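Local coordinates for protein BCAM1869 (Burkholderia cenocepacia, PDB 4O2H) that probably acts as a transcriptional regulator in quorum sensing, as a homologue of RsaM, and associates with itself, at residues F89-A102 with T115-P129. Numbering follows the deposited sequence.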
loop_
_atom_site.group_PDB
_atom_site.type_symbol
_atom_site.label_atom_id
_atom_site.label_comp_id
_atom_site.label_asym_id
_atom_site.label_seq_id
_atom_site.Cartn_x
_atom_site.Cartn_y
_atom_site.Cartn_z
ATOM N N PHE A 89 15.600 -9.708 -3.033
ATOM C CA PHE A 89 14.237 -9.245 -2.815
ATOM C C PHE A 89 13.302 -10.181 -3.517
ATOM O O PHE A 89 13.588 -10.586 -4.641
ATOM C CB PHE A 89 14.046 -7.829 -3.334
ATOM C CG PHE A 89 14.617 -6.791 -2.408
ATOM C CD1 PHE A 89 15.949 -6.412 -2.503
ATOM C CD2 PHE A 89 13.816 -6.169 -1.461
ATOM C CE1 PHE A 89 16.466 -5.418 -1.676
ATOM C CE2 PHE A 89 14.336 -5.171 -0.638
ATOM C CZ PHE A 89 15.650 -4.783 -0.770
ATOM N N VAL A 90 12.209 -10.561 -2.838
ATOM C CA VAL A 90 11.247 -11.548 -3.285
ATOM C C VAL A 90 9.827 -10.988 -3.161
ATOM O O VAL A 90 9.487 -10.437 -2.117
ATOM C CB VAL A 90 11.375 -12.879 -2.441
ATOM C CG1 VAL A 90 10.456 -13.987 -2.971
ATOM C CG2 VAL A 90 12.818 -13.381 -2.327
ATOM N N ILE A 91 8.981 -11.222 -4.183
ATOM C CA ILE A 91 7.548 -10.947 -4.156
ATOM C C ILE A 91 6.942 -12.077 -3.370
ATOM O O ILE A 91 6.992 -13.223 -3.822
ATOM C CB ILE A 91 6.901 -10.806 -5.551
ATOM C CG1 ILE A 91 7.608 -9.712 -6.376
ATOM C CG2 ILE A 91 5.376 -10.496 -5.376
ATOM C CD1 ILE A 91 6.983 -9.338 -7.703
ATOM N N ALA A 92 6.418 -11.776 -2.174
ATOM C CA ALA A 92 5.828 -12.752 -1.274
ATOM C C ALA A 92 4.629 -13.488 -1.940
ATOM O O ALA A 92 3.631 -12.866 -2.321
ATOM C CB ALA A 92 5.403 -12.062 0.017
ATOM N N GLY A 93 4.790 -14.801 -2.127
ATOM C CA GLY A 93 3.798 -15.687 -2.742
ATOM C C GLY A 93 3.548 -15.448 -4.224
ATOM O O GLY A 93 2.636 -16.050 -4.802
ATOM N N GLY A 94 4.343 -14.552 -4.826
ATOM C CA GLY A 94 4.187 -14.108 -6.211
ATOM C C GLY A 94 2.887 -13.339 -6.369
ATOM O O GLY A 94 2.433 -13.131 -7.490
ATOM N N ASP A 95 2.241 -12.955 -5.235
ATOM C CA ASP A 95 0.967 -12.243 -5.197
ATOM C C ASP A 95 1.166 -10.787 -5.561
ATOM O O ASP A 95 2.028 -10.123 -5.010
ATOM C CB ASP A 95 0.303 -12.353 -3.819
ATOM C CG ASP A 95 -0.202 -13.741 -3.482
ATOM O OD1 ASP A 95 -0.907 -14.335 -4.323
ATOM O OD2 ASP A 95 0.059 -14.214 -2.345
ATOM N N VAL A 96 0.383 -10.296 -6.498
ATOM C CA VAL A 96 0.482 -8.923 -6.977
ATOM C C VAL A 96 -0.925 -8.384 -7.024
ATOM O O VAL A 96 -1.792 -9.011 -7.645
ATOM C CB VAL A 96 1.203 -8.862 -8.362
ATOM C CG1 VAL A 96 0.958 -7.536 -9.071
ATOM C CG2 VAL A 96 2.700 -9.131 -8.230
ATOM N N ARG A 97 -1.160 -7.244 -6.350
ATOM C CA ARG A 97 -2.448 -6.589 -6.364
ATOM C C ARG A 97 -2.384 -5.446 -7.363
ATOM O O ARG A 97 -1.440 -4.666 -7.331
ATOM C CB ARG A 97 -2.853 -6.113 -4.962
ATOM C CG ARG A 97 -4.300 -5.597 -4.885
ATOM C CD ARG A 97 -4.419 -4.075 -4.970
ATOM N NE ARG A 97 -3.729 -3.470 -3.838
ATOM C CZ ARG A 97 -2.727 -2.605 -3.921
ATOM N NH1 ARG A 97 -2.340 -2.125 -5.115
ATOM N NH2 ARG A 97 -2.147 -2.154 -2.819
ATOM N N SER A 98 -3.392 -5.351 -8.255
ATOM C CA SER A 98 -3.470 -4.305 -9.271
ATOM C C SER A 98 -4.892 -4.065 -9.719
ATOM O O SER A 98 -5.806 -4.754 -9.269
ATOM C CB SER A 98 -2.616 -4.667 -10.491
ATOM O OG SER A 98 -3.222 -5.732 -11.203
ATOM N N ASN A 99 -5.064 -3.101 -10.647
ATOM C CA ASN A 99 -6.338 -2.779 -11.292
ATOM C C ASN A 99 -6.289 -3.291 -12.724
ATOM O O ASN A 99 -7.001 -2.790 -13.591
ATOM C CB ASN A 99 -6.636 -1.266 -11.229
ATOM C CG ASN A 99 -5.712 -0.390 -12.036
ATOM O OD1 ASN A 99 -4.552 -0.715 -12.301
ATOM N ND2 ASN A 99 -6.201 0.791 -12.380
ATOM N N VAL A 100 -5.408 -4.268 -12.978
ATOM C CA VAL A 100 -5.213 -4.858 -14.303
ATOM C C VAL A 100 -5.831 -6.242 -14.426
ATOM O O VAL A 100 -5.702 -7.073 -13.539
ATOM C CB VAL A 100 -3.708 -4.929 -14.706
ATOM C CG1 VAL A 100 -3.494 -5.662 -16.051
ATOM C CG2 VAL A 100 -3.068 -3.537 -14.737
HETATM N N MSE A 101 -6.419 -6.500 -15.594
HETATM C CA MSE A 101 -6.845 -7.817 -16.047
HETATM C C MSE A 101 -6.147 -8.070 -17.371
HETATM O O MSE A 101 -6.347 -7.317 -18.338
HETATM C CB MSE A 101 -8.383 -7.951 -16.155
HETATM C CG MSE A 101 -8.816 -9.270 -16.732
HETATM SE SE MSE A 101 -8.216 -10.799 -15.698
HETATM C CE MSE A 101 -9.463 -10.718 -14.261
ATOM N N ALA A 102 -5.290 -9.108 -17.407
ATOM C CA ALA A 102 -4.612 -9.481 -18.641
ATOM C C ALA A 102 -5.541 -10.283 -19.533
ATOM O O ALA A 102 -6.270 -11.171 -19.076
ATOM C CB ALA A 102 -3.343 -10.263 -18.354
ATOM N N THR A 115 -2.475 -12.972 -14.685
ATOM C CA THR A 115 -2.278 -11.526 -14.697
ATOM C C THR A 115 -1.133 -11.155 -13.722
ATOM O O THR A 115 -0.207 -10.415 -14.102
ATOM C CB THR A 115 -3.586 -10.782 -14.348
ATOM O OG1 THR A 115 -4.612 -11.055 -15.331
ATOM C CG2 THR A 115 -3.370 -9.274 -14.203
ATOM N N ALA A 116 -1.200 -11.692 -12.474
ATOM C CA ALA A 116 -0.215 -11.421 -11.436
ATOM C C ALA A 116 1.163 -11.893 -11.885
ATOM O O ALA A 116 2.156 -11.224 -11.596
ATOM C CB ALA A 116 -0.612 -12.095 -10.129
ATOM N N ALA A 117 1.205 -13.024 -12.627
ATOM C CA ALA A 117 2.419 -13.632 -13.131
ATOM C C ALA A 117 3.064 -12.757 -14.185
ATOM O O ALA A 117 4.283 -12.555 -14.134
ATOM C CB ALA A 117 2.101 -14.995 -13.714
ATOM N N ALA A 118 2.257 -12.224 -15.127
ATOM C CA ALA A 118 2.751 -11.322 -16.163
ATOM C C ALA A 118 3.235 -10.027 -15.543
ATOM O O ALA A 118 4.251 -9.504 -15.982
ATOM C CB ALA A 118 1.673 -11.043 -17.205
ATOM N N LEU A 119 2.556 -9.535 -14.492
ATOM C CA LEU A 119 3.005 -8.305 -13.824
ATOM C C LEU A 119 4.270 -8.522 -13.037
ATOM O O LEU A 119 5.165 -7.673 -13.150
ATOM C CB LEU A 119 1.943 -7.672 -12.939
ATOM C CG LEU A 119 0.819 -6.916 -13.696
ATOM C CD1 LEU A 119 -0.376 -6.677 -12.775
ATOM C CD2 LEU A 119 1.306 -5.560 -14.200
ATOM N N ALA A 120 4.393 -9.671 -12.289
ATOM C CA ALA A 120 5.609 -9.982 -11.492
ATOM C C ALA A 120 6.838 -10.050 -12.426
ATOM O O ALA A 120 7.898 -9.531 -12.056
ATOM C CB ALA A 120 5.452 -11.287 -10.677
ATOM N N ALA A 121 6.656 -10.598 -13.652
ATOM C CA ALA A 121 7.682 -10.673 -14.715
ATOM C C ALA A 121 8.041 -9.260 -15.231
ATOM O O ALA A 121 9.234 -8.926 -15.310
ATOM C CB ALA A 121 7.203 -11.557 -15.879
ATOM N N ARG A 122 7.034 -8.404 -15.508
ATOM C CA ARG A 122 7.360 -7.032 -15.920
ATOM C C ARG A 122 8.123 -6.302 -14.789
ATOM O O ARG A 122 9.096 -5.580 -15.053
ATOM C CB ARG A 122 6.096 -6.237 -16.319
ATOM C CG ARG A 122 6.386 -4.797 -16.775
ATOM C CD ARG A 122 7.474 -4.749 -17.854
ATOM N NE ARG A 122 7.543 -3.430 -18.465
ATOM C CZ ARG A 122 8.616 -2.925 -19.055
ATOM N NH1 ARG A 122 9.731 -3.646 -19.157
ATOM N NH2 ARG A 122 8.583 -1.695 -19.564
ATOM N N LEU A 123 7.712 -6.524 -13.532
ATOM C CA LEU A 123 8.349 -5.866 -12.385
ATOM C C LEU A 123 9.817 -6.230 -12.277
ATOM O O LEU A 123 10.613 -5.342 -12.004
ATOM C CB LEU A 123 7.607 -6.152 -11.056
ATOM C CG LEU A 123 6.159 -5.618 -11.022
ATOM C CD1 LEU A 123 5.375 -6.225 -9.887
ATOM C CD2 LEU A 123 6.117 -4.097 -11.049
ATOM N N ALA A 124 10.186 -7.491 -12.551
ATOM C CA ALA A 124 11.581 -7.956 -12.505
ATOM C C ALA A 124 12.431 -7.291 -13.598
ATOM O O ALA A 124 13.602 -6.985 -13.354
ATOM C CB ALA A 124 11.649 -9.476 -12.642
ATOM N N ALA A 125 11.836 -7.042 -14.777
ATOM C CA ALA A 125 12.471 -6.347 -15.902
ATOM C C ALA A 125 12.623 -4.863 -15.552
ATOM O O ALA A 125 13.496 -4.214 -16.090
ATOM C CB ALA A 125 11.644 -6.519 -17.176
ATOM N N LEU A 126 11.791 -4.326 -14.632
ATOM C CA LEU A 126 11.904 -2.918 -14.216
ATOM C C LEU A 126 12.853 -2.764 -13.030
ATOM O O LEU A 126 13.028 -1.648 -12.536
ATOM C CB LEU A 126 10.523 -2.290 -13.903
ATOM C CG LEU A 126 9.608 -2.083 -15.136
ATOM C CD1 LEU A 126 8.214 -1.687 -14.719
ATOM C CD2 LEU A 126 10.183 -1.028 -16.116
ATOM N N ASP A 127 13.491 -3.876 -12.580
ATOM C CA ASP A 127 14.438 -3.893 -11.454
ATOM C C ASP A 127 13.770 -3.244 -10.231
ATOM O O ASP A 127 14.342 -2.369 -9.568
ATOM C CB ASP A 127 15.794 -3.205 -11.814
ATOM C CG ASP A 127 16.937 -3.444 -10.810
ATOM O OD1 ASP A 127 16.911 -4.484 -10.099
ATOM O OD2 ASP A 127 17.877 -2.613 -10.768
ATOM N N TRP A 128 12.532 -3.707 -9.935
ATOM C CA TRP A 128 11.780 -3.204 -8.814
ATOM C C TRP A 128 12.600 -3.235 -7.498
ATOM O O TRP A 128 12.450 -2.284 -6.741
ATOM C CB TRP A 128 10.437 -3.914 -8.668
ATOM C CG TRP A 128 10.488 -5.316 -8.151
ATOM C CD1 TRP A 128 10.410 -6.461 -8.883
ATOM C CD2 TRP A 128 10.547 -5.719 -6.777
ATOM N NE1 TRP A 128 10.483 -7.555 -8.062
ATOM C CE2 TRP A 128 10.546 -7.133 -6.758
ATOM C CE3 TRP A 128 10.663 -5.022 -5.554
ATOM C CZ2 TRP A 128 10.629 -7.867 -5.568
ATOM C CZ3 TRP A 128 10.743 -5.748 -4.375
ATOM C CH2 TRP A 128 10.725 -7.155 -4.390
ATOM N N PRO A 129 13.474 -4.229 -7.174
ATOM C CA PRO A 129 14.206 -4.145 -5.886
ATOM C C PRO A 129 15.058 -2.887 -5.718
ATOM O O PRO A 129 15.218 -2.438 -4.588
ATOM C CB PRO A 129 15.112 -5.376 -5.914
ATOM C CG PRO A 129 14.403 -6.328 -6.809
ATOM C CD PRO A 129 13.862 -5.461 -7.899
#
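Val96 with both methyls and Ile91 with its CD1, either side of the turn that interrupts strand 89-98, pack on helix 112-125 in an alpha-on-beta packing at the margin of the four-stranded antiparallel sheet of this RsaM-type fold. The helix presents a shallow alanine floor here. Val96 stands over Ala116, Val96 CB lying 4.1 Å from Ala116 CB, while its two methyls part: CG1, anti to the backbone N (chi1 163°), leans on Leu119 CB, and CG2 turns toward Ala120 and Leu123. Ile91 drops its CD1 tip into the hollow between Ala120 CB, 3.9 Å away, and Leu123 CD1; the indole of Trp128 closes the side of that hollow, with Ile91 CG1 3.6 Å from Trp128 CZ2. Farther along, Phe89 CB lies 3.5 Å from Trp128 CH2, and Pro129 CB sits 3.7 Å from Phe89 CD1. A Schellman motif at Asp127 ends helix 112-125 just before Trp128 and Pro129, and Trp78 of strand 74-83 meets the indole edge-to-face. Toward the other end, Leu119 CD1 lies against Ser98 OG (3.4 Å), which also accepts the Val100 N-H in an ST turn. Thr115 finishes the contact with both branches: CG2 rests 3.3 Å from Val100 O, whereas OG1, also hydrogen-bonded to Gly111 O, accepts a nearly straight 2.9 Å hydrogen bond from Ala102 N (163°).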